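Local coordinates for protein Bm4233, isoform b (Brugia malayi, PDB 6ANY) that probably binds sterols and may take part in lipid transport, as a secreted venom allergen-like protein of the CAP superfamily from a filarial nematode, at residues Leu32-Pro41 with Leu111-Asn121. Numbering follows the deposited sequence.
Sequences LKNRNGTYMP and LPKLYKQNPSN. With NAG (2-acetamido-2-deoxy-beta-D-glucopyranose), chain B.
The Y115 ring meets N34 CB in plane at its edge, while M40 approaches obliquely: SD lies 4.5 Å from the ring centroid, 57° off the normal, a Met-aromatic contact. M40 is bent at both chi2 and chi3, which brings CE to Y115 CE1 while CG packs on L111 CD1. Over one face of the R35 guanidinium lies the K113 carbonyl oxygen. The N34 and Q117 amides stand almost perpendicular, and their ND2-to-OE1 bond is weak at 3.4 Å. Q117 OE1 is held more firmly by T38 OG1, 2.7 Å away and above the carbonyl plane, and also accepts from a water that donates to Y39 O. N36 carries the N-linked NAG on ND2, and its OD1 accepts Q117 N at 3.0 Å, near-straight at the hydrogen (171°) but from above the carbonyl plane; this bond ties the glycosylated side chain to segment 111-121. One residue before N36, R35 N bonds to O of Y115 (2.8 Å), the first residue past helix 110-114. N34 OD1 accepts T38 N, just past the type I turn N34-G37, which G37 N to N34 O closes. Within the CAP region, this loop-to-helix-end packing joins the loop between helix 10-28 and strand 43-44 to helix 110-114: M40 rests also on L27 of helix 10-28, Y115 on V127 of helix 125-128, and P41 and N121 on L180 of strand 179-180.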
ATOM      1  N   LEU A  32     -10.781   9.204   8.265  1.00 15.46           N
ATOM      2  CA  LEU A  32     -10.852   9.278   6.787  1.00 17.86           C
ATOM      3  C   LEU A  32     -12.244   8.938   6.224  1.00 18.88           C
ATOM      4  O   LEU A  32     -12.844   7.961   6.597  1.00 21.62           O
ATOM      5  CB  LEU A  32      -9.799   8.376   6.090  1.00 19.52           C
ATOM      6  CG  LEU A  32      -8.340   8.560   6.496  1.00 18.38           C
ATOM      7  CD1 LEU A  32      -7.500   7.517   5.839  1.00 17.97           C
ATOM      8  CD2 LEU A  32      -7.876   9.981   6.201  1.00 18.23           C
ATOM      9  N   LYS A  33     -12.715   9.770   5.304  1.00 18.82           N
ATOM     10  CA  LYS A  33     -14.027   9.676   4.744  1.00 18.10           C
ATOM     11  C   LYS A  33     -14.022   8.741   3.560  1.00 18.57           C
ATOM     12  O   LYS A  33     -13.071   8.716   2.786  1.00 18.92           O
ATOM     13  CB  LYS A  33     -14.542  11.061   4.307  1.00 18.41           C
ATOM     14  CG  LYS A  33     -15.038  11.914   5.486  1.00 21.38           C
ATOM     15  CD  LYS A  33     -15.097  13.380   5.207  1.00 22.71           C
ATOM     16  CE  LYS A  33     -16.057  14.083   6.170  1.00 25.07           C
ATOM     17  NZ  LYS A  33     -15.943  15.569   6.001  1.00 25.95           N
ATOM     18  N   ASN A  34     -15.137   8.058   3.364  1.00 16.52           N
ATOM     19  CA  ASN A  34     -15.366   7.312   2.163  1.00 19.21           C
ATOM     20  C   ASN A  34     -16.085   8.212   1.145  1.00 20.40           C
ATOM     21  O   ASN A  34     -16.295   9.430   1.355  1.00 17.82           O
ATOM     22  CB  ASN A  34     -16.114   5.996   2.494  1.00 18.64           C
ATOM     23  CG  ASN A  34     -17.485   6.211   3.151  1.00 19.23           C
ATOM     24  OD1 ASN A  34     -18.162   7.217   2.923  1.00 18.73           O
ATOM     25  ND2 ASN A  34     -17.860   5.278   4.033  1.00 21.27           N
ATOM     26  N   ARG A  35     -16.498   7.600   0.067  1.00 21.90           N
ATOM     27  CA  ARG A  35     -17.209   8.288  -1.021  1.00 24.95           C
ATOM     28  C   ARG A  35     -18.549   8.957  -0.636  1.00 23.80           C
ATOM     29  O   ARG A  35     -18.950   9.987  -1.201  1.00 20.44           O
ATOM     30  CB  ARG A  35     -17.481   7.238  -2.097  1.00 31.68           C
ATOM     31  CG  ARG A  35     -17.364   7.687  -3.507  1.00 38.74           C
ATOM     32  CD  ARG A  35     -18.689   8.020  -4.094  1.00 43.62           C
ATOM     33  NE  ARG A  35     -18.470   8.347  -5.485  1.00 51.57           N
ATOM     34  CZ  ARG A  35     -18.799   7.609  -6.532  1.00 54.95           C
ATOM     35  NH1 ARG A  35     -19.442   6.449  -6.398  1.00 62.11           N
ATOM     36  NH2 ARG A  35     -18.490   8.062  -7.749  1.00 59.22           N
ATOM     37  N   ASN A  36     -19.184   8.374   0.372  1.00 22.82           N
ATOM     38  CA  ASN A  36     -20.448   8.858   0.895  1.00 19.90           C
ATOM     39  C   ASN A  36     -20.255  10.019   1.869  1.00 19.90           C
ATOM     40  O   ASN A  36     -21.229  10.536   2.397  1.00 20.89           O
ATOM     41  CB  ASN A  36     -21.207   7.719   1.589  1.00 21.06           C
ATOM     42  CG  ASN A  36     -21.928   6.811   0.609  1.00 22.59           C
ATOM     43  OD1 ASN A  36     -21.304   6.052  -0.120  1.00 21.41           O
ATOM     44  ND2 ASN A  36     -23.250   6.886   0.597  1.00 29.71           N
ATOM     45  N   GLY A  37     -19.011  10.429   2.115  1.00 18.63           N
ATOM     46  CA  GLY A  37     -18.785  11.535   3.040  1.00 18.63           C
ATOM     47  C   GLY A  37     -18.831  11.065   4.523  1.00 20.00           C
ATOM     48  O   GLY A  37     -18.793  11.886   5.464  1.00 19.66           O
ATOM     49  N   THR A  38     -18.859   9.766   4.745  1.00 20.34           N
ATOM     50  CA  THR A  38     -18.916   9.240   6.131  1.00 22.95           C
ATOM     51  C   THR A  38     -17.563   8.616   6.522  1.00 22.57           C
ATOM     52  O   THR A  38     -16.891   7.964   5.700  1.00 20.41           O
ATOM     53  CB  THR A  38     -20.145   8.304   6.377  1.00 25.15           C
ATOM     54  OG1 THR A  38     -19.772   6.924   6.410  1.00 28.28           O
ATOM     55  CG2 THR A  38     -21.255   8.524   5.333  1.00 26.07           C
ATOM     56  N   TYR A  39     -17.149   8.835   7.778  1.00 22.16           N
ATOM     57  CA  TYR A  39     -15.874   8.303   8.269  1.00 21.05           C
ATOM     58  C   TYR A  39     -15.801   6.793   8.211  1.00 19.72           C
ATOM     59  O   TYR A  39     -16.736   6.125   8.486  1.00 17.55           O
ATOM     60  CB  TYR A  39     -15.590   8.775   9.676  1.00 22.15           C
ATOM     61  CG  TYR A  39     -15.218  10.249   9.723  1.00 23.97           C
ATOM     62  CD1 TYR A  39     -14.054  10.701   9.115  1.00 23.56           C
ATOM     63  CD2 TYR A  39     -16.040  11.184  10.361  1.00 23.91           C
ATOM     64  CE1 TYR A  39     -13.718  12.033   9.094  1.00 24.36           C
ATOM     65  CE2 TYR A  39     -15.704  12.521  10.384  1.00 26.22           C
ATOM     66  CZ  TYR A  39     -14.528  12.932   9.735  1.00 25.66           C
ATOM     67  OH  TYR A  39     -14.156  14.219   9.757  1.00 24.16           O
ATOM     68  N   MET A  40     -14.643   6.272   7.847  1.00 19.94           N
ATOM     69  CA  MET A  40     -14.416   4.860   7.873  1.00 18.86           C
ATOM     70  C   MET A  40     -14.357   4.402   9.299  1.00 17.64           C
ATOM     71  O   MET A  40     -14.040   5.186  10.166  1.00 18.86           O
ATOM     72  CB  MET A  40     -13.125   4.544   7.126  1.00 18.54           C
ATOM     73  CG  MET A  40     -13.292   4.728   5.613  1.00 19.00           C
ATOM     74  SD  MET A  40     -14.200   3.354   4.812  1.00 18.99           S
ATOM     75  CE  MET A  40     -13.039   2.015   4.765  1.00 18.33           C
ATOM     76  N   PRO A  41     -14.674   3.135   9.548  1.00 18.57           N
ATOM     77  CA  PRO A  41     -14.827   2.677  10.940  1.00 19.28           C
ATOM     78  C   PRO A  41     -13.484   2.524  11.598  1.00 17.34           C
ATOM     79  O   PRO A  41     -12.523   2.208  10.927  1.00 18.95           O
ATOM     80  CB  PRO A  41     -15.502   1.295  10.790  1.00 19.35           C
ATOM     81  CG  PRO A  41     -15.318   0.898   9.358  1.00 18.49           C
ATOM     82  CD  PRO A  41     -15.270   2.175   8.601  1.00 17.90           C
ATOM     83  N   LEU A 111     -10.264   5.655  -1.930  1.00 16.00           N
ATOM     84  CA  LEU A 111     -11.171   5.598  -0.803  1.00 14.93           C
ATOM     85  C   LEU A 111     -12.225   6.711  -0.863  1.00 15.65           C
ATOM     86  O   LEU A 111     -13.447   6.407  -0.852  1.00 17.68           O
ATOM     87  CB  LEU A 111     -10.422   5.592   0.522  1.00 14.09           C
ATOM     88  CG  LEU A 111     -11.257   6.018   1.761  1.00 14.29           C
ATOM     89  CD1 LEU A 111     -12.287   4.954   2.122  1.00 15.12           C
ATOM     90  CD2 LEU A 111     -10.383   6.312   2.939  1.00 13.81           C
ATOM     91  N   PRO A 112     -11.783   7.993  -0.908  1.00 15.76           N
ATOM     92  CA  PRO A 112     -12.763   9.085  -0.926  1.00 15.94           C
ATOM     93  C   PRO A 112     -13.498   9.210  -2.232  1.00 17.51           C
ATOM     94  O   PRO A 112     -14.677   9.550  -2.232  1.00 23.14           O
ATOM     95  CB  PRO A 112     -11.916  10.322  -0.642  1.00 15.11           C
ATOM     96  CG  PRO A 112     -10.535   9.920  -0.957  1.00 14.73           C
ATOM     97  CD  PRO A 112     -10.434   8.513  -0.589  1.00 14.32           C
ATOM     98  N   LYS A 113     -12.860   8.865  -3.336  1.00 18.63           N
ATOM     99  CA  LYS A 113     -13.476   9.004  -4.692  1.00 18.24           C
ATOM    100  C   LYS A 113     -14.345   7.845  -5.164  1.00 18.60           C
ATOM    101  O   LYS A 113     -15.311   8.112  -5.829  1.00 17.58           O
ATOM    102  CB  LYS A 113     -12.432   9.236  -5.763  1.00 18.21           C
ATOM    103  CG  LYS A 113     -11.481  10.366  -5.486  1.00 21.34           C
ATOM    104  CD  LYS A 113     -12.149  11.692  -5.127  1.00 25.47           C
ATOM    105  CE  LYS A 113     -12.252  12.669  -6.286  1.00 28.85           C
ATOM    106  NZ  LYS A 113     -12.101  14.099  -5.857  1.00 28.96           N
ATOM    107  N   LEU A 114     -13.991   6.593  -4.846  1.00 17.01           N
ATOM    108  CA  LEU A 114     -14.706   5.416  -5.354  1.00 15.99           C
ATOM    109  C   LEU A 114     -15.277   4.418  -4.317  1.00 15.59           C
ATOM    110  O   LEU A 114     -16.021   3.494  -4.699  1.00 16.49           O
ATOM    111  CB  LEU A 114     -13.793   4.650  -6.269  1.00 14.16           C
ATOM    112  CG  LEU A 114     -13.293   5.422  -7.499  1.00 15.75           C
ATOM    113  CD1 LEU A 114     -12.138   4.640  -8.072  1.00 15.41           C
ATOM    114  CD2 LEU A 114     -14.415   5.574  -8.525  1.00 14.72           C
ATOM    115  N   TYR A 115     -14.890   4.523  -3.070  1.00 15.24           N
ATOM    116  CA  TYR A 115     -15.244   3.508  -2.046  1.00 15.99           C
ATOM    117  C   TYR A 115     -16.539   3.927  -1.324  1.00 16.09           C
ATOM    118  O   TYR A 115     -16.554   4.832  -0.542  1.00 14.49           O
ATOM    119  CB  TYR A 115     -14.104   3.301  -1.069  1.00 15.49           C
ATOM    120  CG  TYR A 115     -14.332   2.204  -0.093  1.00 16.30           C
ATOM    121  CD1 TYR A 115     -14.978   2.426   1.121  1.00 15.85           C
ATOM    122  CD2 TYR A 115     -13.921   0.961  -0.371  1.00 16.75           C
ATOM    123  CE1 TYR A 115     -15.178   1.406   2.025  1.00 16.54           C
ATOM    124  CE2 TYR A 115     -14.081  -0.043   0.541  1.00 18.32           C
ATOM    125  CZ  TYR A 115     -14.761   0.192   1.719  1.00 17.06           C
ATOM    126  OH  TYR A 115     -14.935  -0.805   2.612  1.00 19.25           O
ATOM    127  N   LYS A 116     -17.623   3.248  -1.645  1.00 17.09           N
ATOM    128  CA  LYS A 116     -18.894   3.583  -1.054  1.00 21.27           C
ATOM    129  C   LYS A 116     -18.951   3.088   0.389  1.00 20.98           C
ATOM    130  O   LYS A 116     -18.264   2.125   0.786  1.00 20.47           O
ATOM    131  CB  LYS A 116     -20.055   2.941  -1.862  1.00 22.76           C
ATOM    132  CG  LYS A 116     -20.254   1.469  -1.511  1.00 23.97           C
ATOM    133  CD  LYS A 116     -21.295   0.759  -2.396  1.00 24.01           C
ATOM    134  CE  LYS A 116     -21.260  -0.715  -2.084  1.00 27.32           C
ATOM    135  NZ  LYS A 116     -22.149  -1.502  -2.940  1.00 31.45           N
ATOM    136  N   GLN A 117     -19.773   3.757   1.175  1.00 22.74           N
ATOM    137  CA  GLN A 117     -20.043   3.333   2.555  1.00 24.53           C
ATOM    138  C   GLN A 117     -20.237   1.818   2.656  1.00 24.06           C
ATOM    139  O   GLN A 117     -21.149   1.273   2.003  1.00 22.13           O
ATOM    140  CB  GLN A 117     -21.292   4.057   3.067  1.00 29.36           C
ATOM    141  CG  GLN A 117     -21.853   3.486   4.364  1.00 33.85           C
ATOM    142  CD  GLN A 117     -21.575   4.389   5.505  1.00 38.45           C
ATOM    143  OE1 GLN A 117     -20.479   4.358   6.066  1.00 40.72           O
ATOM    144  NE2 GLN A 117     -22.554   5.262   5.824  1.00 42.29           N
ATOM    145  N   ASN A 118     -19.363   1.157   3.453  1.00 24.16           N
ATOM    146  CA  ASN A 118     -19.311  -0.293   3.611  1.00 25.09           C
ATOM    147  C   ASN A 118     -19.095  -0.662   5.118  1.00 25.26           C
ATOM    148  O   ASN A 118     -18.021  -1.078   5.490  1.00 27.12           O
ATOM    149  CB  ASN A 118     -18.176  -0.909   2.747  1.00 24.68           C
ATOM    150  CG  ASN A 118     -18.214  -2.444   2.739  1.00 24.76           C
ATOM    151  OD1 ASN A 118     -19.302  -3.004   2.784  1.00 24.30           O
ATOM    152  ND2 ASN A 118     -17.034  -3.131   2.721  1.00 22.84           N
ATOM    153  N   PRO A 119     -20.109  -0.487   5.972  1.00 26.57           N
ATOM    154  CA  PRO A 119     -19.970  -0.551   7.421  1.00 27.10           C
ATOM    155  C   PRO A 119     -19.378  -1.858   7.972  1.00 26.68           C
ATOM    156  O   PRO A 119     -18.529  -1.797   8.879  1.00 24.37           O
ATOM    157  CB  PRO A 119     -21.389  -0.295   7.931  1.00 30.90           C
ATOM    158  CG  PRO A 119     -22.289  -0.408   6.752  1.00 32.50           C
ATOM    159  CD  PRO A 119     -21.448  -0.020   5.589  1.00 31.71           C
ATOM    160  N   SER A 120     -19.756  -2.998   7.389  1.00 25.55           N
ATOM    161  CA  SER A 120     -19.168  -4.285   7.745  1.00 26.06           C
ATOM    162  C   SER A 120     -17.664  -4.374   7.504  1.00 24.53           C
ATOM    163  O   SER A 120     -17.015  -5.199   8.135  1.00 23.47           O
ATOM    164  CB  SER A 120     -19.804  -5.442   6.968  1.00 28.15           C
ATOM    165  OG  SER A 120     -19.473  -5.348   5.594  1.00 30.45           O
ATOM    166  N   ASN A 121     -17.126  -3.540   6.602  1.00 20.92           N
ATOM    167  CA  ASN A 121     -15.700  -3.516   6.166  1.00 19.19           C
ATOM    168  C   ASN A 121     -15.347  -4.803   5.421  1.00 20.55           C
ATOM    169  O   ASN A 121     -14.181  -5.137   5.251  1.00 20.15           O
ATOM    170  CB  ASN A 121     -14.669  -3.225   7.289  1.00 22.43           C
ATOM    171  CG  ASN A 121     -13.893  -1.952   7.072  1.00 24.73           C
ATOM    172  OD1 ASN A 121     -13.835  -1.423   5.973  1.00 27.86           O
ATOM    173  ND2 ASN A 121     -13.285  -1.457   8.131  1.00 27.93           N
TER
HETATM  174  C1  NAG B   1     -24.231   6.053  -0.218  1.00 30.00           C
HETATM  175  C2  NAG B   1     -25.487   5.611   0.524  1.00 30.00           C
HETATM  176  C3  NAG B   1     -26.405   4.808  -0.389  1.00 30.00           C
HETATM  177  C4  NAG B   1     -26.631   5.533  -1.711  1.00 30.00           C
HETATM  178  C5  NAG B   1     -25.309   5.986  -2.319  1.00 30.00           C
HETATM  179  C6  NAG B   1     -25.541   6.784  -3.597  1.00 30.00           C
HETATM  180  C7  NAG B   1     -25.742   4.984   2.853  1.00 30.00           C
HETATM  181  C8  NAG B   1     -25.545   3.881   3.851  1.00 30.00           C
HETATM  182  N2  NAG B   1     -25.127   4.822   1.685  1.00 30.00           N
HETATM  183  O3  NAG B   1     -27.663   4.599   0.262  1.00 30.00           O
HETATM  184  O4  NAG B   1     -27.303   4.661  -2.625  1.00 30.00           O
HETATM  185  O5  NAG B   1     -24.602   6.793  -1.379  1.00 30.00           O
HETATM  186  O6  NAG B   1     -25.950   8.115  -3.262  1.00 30.00           O
HETATM  187  O7  NAG B   1     -26.425   5.966   3.097  1.00 30.00           O
HETATM  188  O   HOH W   1     -17.474   2.465   5.252  1.00 23.19           O
HETATM  189  O   HOH W   2     -18.134   4.153   7.417  1.00 24.83           O